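Local coordinates for protein 3-oxosteroid 1-dehydrogenase (Sterolibacterium denitrificans, PDB 7P18) that probably introduces the delta-1 double bond into ring A of 3-oxosteroids, using FAD as the cofactor that takes up the hydrogen, at residues 7-12 and 30-35. Numbering follows the deposited sequence.
Sequences TYDVIV and GLSVLV
Tyr8 reaches across to Leu34, and its side chain shows how a residue just before a chain corner can cover one strand of a parallel pair. CB lies 3.9 Å from both OG and O of Ser32. With CG anti to its carbonyl carbon (chi1 -56°), the ring settles over Leu34, whose CB stands 3.6 Å above the centroid, 3° off the normal, a CH-pi contact. CG and CD1 face that CB, and CD2 lies 3.9 Å from Val33 C, with CE2 near its O. CE1 meets Leu34 CD2 at 3.6 Å, while CZ still lies over Leu34 CB and CD2. With an alanine here, the CH-pi contact is gone, and Leu34 would probably lose the flat cover of the ring. Trp228 also touches the Tyr8 side chain. Strands 10-13 and 33-36 are the two strands of a Rossmann-type beta-alpha-beta unit, with helix 17-28 as the crossover; Val12, Val33 and Val35 pack against it from the other face. Val10 N to Ser32 O, Leu34 N to Val10 O and Val12 N to Leu34 O form the parallel ladder. Asp9 and Ser32 grip each other twice: Asp9 N gives a 2.7 Å bond to Ser32 OG, and Ser32 N reaches Asp9 OD2 at 3.1 Å, tilted 35° out of the carboxylate plane. Asp9 OD1 makes a salt bridge to Arg263 NH1, and a water links OD2 to Gly30 O.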
ATOM      1  N   THR A   7      25.675  18.205  11.901  1.00 42.58           N
ATOM      2  CA  THR A   7      24.555  19.005  12.450  1.00 40.08           C
ATOM      3  C   THR A   7      23.698  19.537  11.313  1.00 37.44           C
ATOM      4  O   THR A   7      24.252  20.158  10.373  1.00 35.89           O
ATOM      5  CB  THR A   7      25.051  20.149  13.337  1.00 41.26           C
ATOM      6  OG1 THR A   7      25.931  19.570  14.293  1.00 38.41           O
ATOM      7  CG2 THR A   7      23.922  20.836  14.066  1.00 42.79           C
ATOM      8  N   TYR A   8      22.391  19.288  11.413  1.00 36.78           N
ATOM      9  CA  TYR A   8      21.365  19.808  10.478  1.00 35.52           C
ATOM     10  C   TYR A   8      20.218  20.379  11.311  1.00 29.83           C
ATOM     11  O   TYR A   8      20.090  20.031  12.496  1.00 35.52           O
ATOM     12  CB  TYR A   8      20.915  18.682   9.538  1.00 39.32           C
ATOM     13  CG  TYR A   8      22.027  18.025   8.755  1.00 39.68           C
ATOM     14  CD1 TYR A   8      22.812  17.027   9.312  1.00 37.10           C
ATOM     15  CD2 TYR A   8      22.301  18.409   7.454  1.00 37.27           C
ATOM     16  CE1 TYR A   8      23.837  16.430   8.594  1.00 35.80           C
ATOM     17  CE2 TYR A   8      23.310  17.813   6.720  1.00 38.24           C
ATOM     18  CZ  TYR A   8      24.087  16.825   7.297  1.00 36.17           C
ATOM     19  OH  TYR A   8      25.074  16.237   6.567  1.00 39.26           O
ATOM     20  N   ASP A   9      19.376  21.203  10.694  1.00 32.54           N
ATOM     21  CA  ASP A   9      18.105  21.641  11.336  1.00 31.06           C
ATOM     22  C   ASP A   9      17.221  20.403  11.528  1.00 31.12           C
ATOM     23  O   ASP A   9      16.741  20.154  12.667  1.00 30.07           O
ATOM     24  CB  ASP A   9      17.444  22.737  10.500  1.00 33.92           C
ATOM     25  CG  ASP A   9      18.251  24.030  10.496  1.00 31.68           C
ATOM     26  OD1 ASP A   9      18.976  24.226  11.479  1.00 31.91           O
ATOM     27  OD2 ASP A   9      18.134  24.789   9.525  1.00 32.80           O
ATOM     28  N   VAL A  10      17.093  19.612  10.467  1.00 28.88           N
ATOM     29  CA  VAL A  10      16.130  18.471  10.424  1.00 30.85           C
ATOM     30  C   VAL A  10      16.866  17.202   9.953  1.00 25.65           C
ATOM     31  O   VAL A  10      17.504  17.241   8.886  1.00 30.73           O
ATOM     32  CB  VAL A  10      14.943  18.824   9.508  1.00 32.55           C
ATOM     33  CG1 VAL A  10      13.994  17.653   9.366  1.00 32.56           C
ATOM     34  CG2 VAL A  10      14.192  20.053  10.014  1.00 34.01           C
ATOM     35  N   ILE A  11      16.753  16.123  10.721  1.00 25.23           N
ATOM     36  CA  ILE A  11      17.161  14.791  10.226  1.00 29.04           C
ATOM     37  C   ILE A  11      15.906  13.931  10.038  1.00 26.08           C
ATOM     38  O   ILE A  11      15.151  13.746  10.996  1.00 27.74           O
ATOM     39  CB  ILE A  11      18.199  14.141  11.148  1.00 27.54           C
ATOM     40  CG1 ILE A  11      19.375  15.079  11.414  1.00 31.00           C
ATOM     41  CG2 ILE A  11      18.652  12.836  10.512  1.00 30.92           C
ATOM     42  CD1 ILE A  11      20.275  14.599  12.503  1.00 34.01           C
ATOM     43  N   VAL A  12      15.729  13.410   8.825  1.00 25.30           N
ATOM     44  CA  VAL A  12      14.587  12.525   8.447  1.00 26.45           C
ATOM     45  C   VAL A  12      15.102  11.093   8.403  1.00 26.06           C
ATOM     46  O   VAL A  12      16.048  10.834   7.643  1.00 27.66           O
ATOM     47  CB  VAL A  12      14.002  12.949   7.100  1.00 28.42           C
ATOM     48  CG1 VAL A  12      12.885  12.037   6.662  1.00 29.20           C
ATOM     49  CG2 VAL A  12      13.529  14.412   7.130  1.00 30.21           C
ATOM     50  N   GLY A  30      13.300  26.664   4.337  1.00 35.53           N
ATOM     51  CA  GLY A  30      14.586  27.294   4.699  1.00 38.60           C
ATOM     52  C   GLY A  30      15.369  26.490   5.719  1.00 42.96           C
ATOM     53  O   GLY A  30      16.309  27.050   6.284  1.00 36.68           O
ATOM     54  N   LEU A  31      15.006  25.223   5.971  1.00 35.33           N
ATOM     55  CA  LEU A  31      15.726  24.371   6.946  1.00 36.88           C
ATOM     56  C   LEU A  31      16.745  23.509   6.201  1.00 35.05           C
ATOM     57  O   LEU A  31      16.419  23.012   5.086  1.00 31.73           O
ATOM     58  CB  LEU A  31      14.742  23.459   7.698  1.00 40.21           C
ATOM     59  CG  LEU A  31      13.630  24.186   8.453  1.00 42.09           C
ATOM     60  CD1 LEU A  31      12.414  23.285   8.660  1.00 39.31           C
ATOM     61  CD2 LEU A  31      14.153  24.714   9.780  1.00 40.79           C
ATOM     62  N   SER A  32      17.887  23.275   6.850  1.00 31.94           N
ATOM     63  CA  SER A  32      18.916  22.298   6.421  1.00 33.89           C
ATOM     64  C   SER A  32      18.412  20.892   6.785  1.00 30.83           C
ATOM     65  O   SER A  32      17.984  20.673   7.941  1.00 34.71           O
ATOM     66  CB  SER A  32      20.294  22.611   7.010  1.00 29.17           C
ATOM     67  OG  SER A  32      20.362  22.355   8.404  1.00 33.86           O
ATOM     68  N   VAL A  33      18.452  19.990   5.810  1.00 29.06           N
ATOM     69  CA  VAL A  33      17.881  18.620   5.936  1.00 31.50           C
ATOM     70  C   VAL A  33      18.947  17.570   5.608  1.00 29.35           C
ATOM     71  O   VAL A  33      19.675  17.755   4.618  1.00 28.42           O
ATOM     72  CB  VAL A  33      16.633  18.467   5.053  1.00 34.99           C
ATOM     73  CG1 VAL A  33      15.978  17.114   5.243  1.00 34.03           C
ATOM     74  CG2 VAL A  33      15.618  19.565   5.353  1.00 35.87           C
ATOM     75  N   LEU A  34      18.964  16.489   6.390  1.00 29.24           N
ATOM     76  CA  LEU A  34      19.601  15.204   5.999  1.00 33.74           C
ATOM     77  C   LEU A  34      18.552  14.088   6.024  1.00 29.68           C
ATOM     78  O   LEU A  34      17.791  14.004   7.014  1.00 29.49           O
ATOM     79  CB  LEU A  34      20.719  14.895   6.989  1.00 31.52           C
ATOM     80  CG  LEU A  34      21.353  13.510   6.858  1.00 31.88           C
ATOM     81  CD1 LEU A  34      22.095  13.366   5.562  1.00 29.77           C
ATOM     82  CD2 LEU A  34      22.258  13.198   8.048  1.00 31.49           C
ATOM     83  N   VAL A  35      18.558  13.238   4.998  1.00 27.18           N
ATOM     84  CA  VAL A  35      17.775  11.964   4.986  1.00 26.24           C
ATOM     85  C   VAL A  35      18.735  10.783   5.185  1.00 26.82           C
ATOM     86  O   VAL A  35      19.740  10.738   4.462  1.00 30.47           O
ATOM     87  CB  VAL A  35      16.970  11.819   3.696  1.00 26.79           C
ATOM     88  CG1 VAL A  35      16.095  10.558   3.736  1.00 26.18           C
ATOM     89  CG2 VAL A  35      16.127  13.069   3.451  1.00 27.86           C
TER
HETATM   90  O   HOH W   1      17.406  27.180   9.120  1.00 62.25           O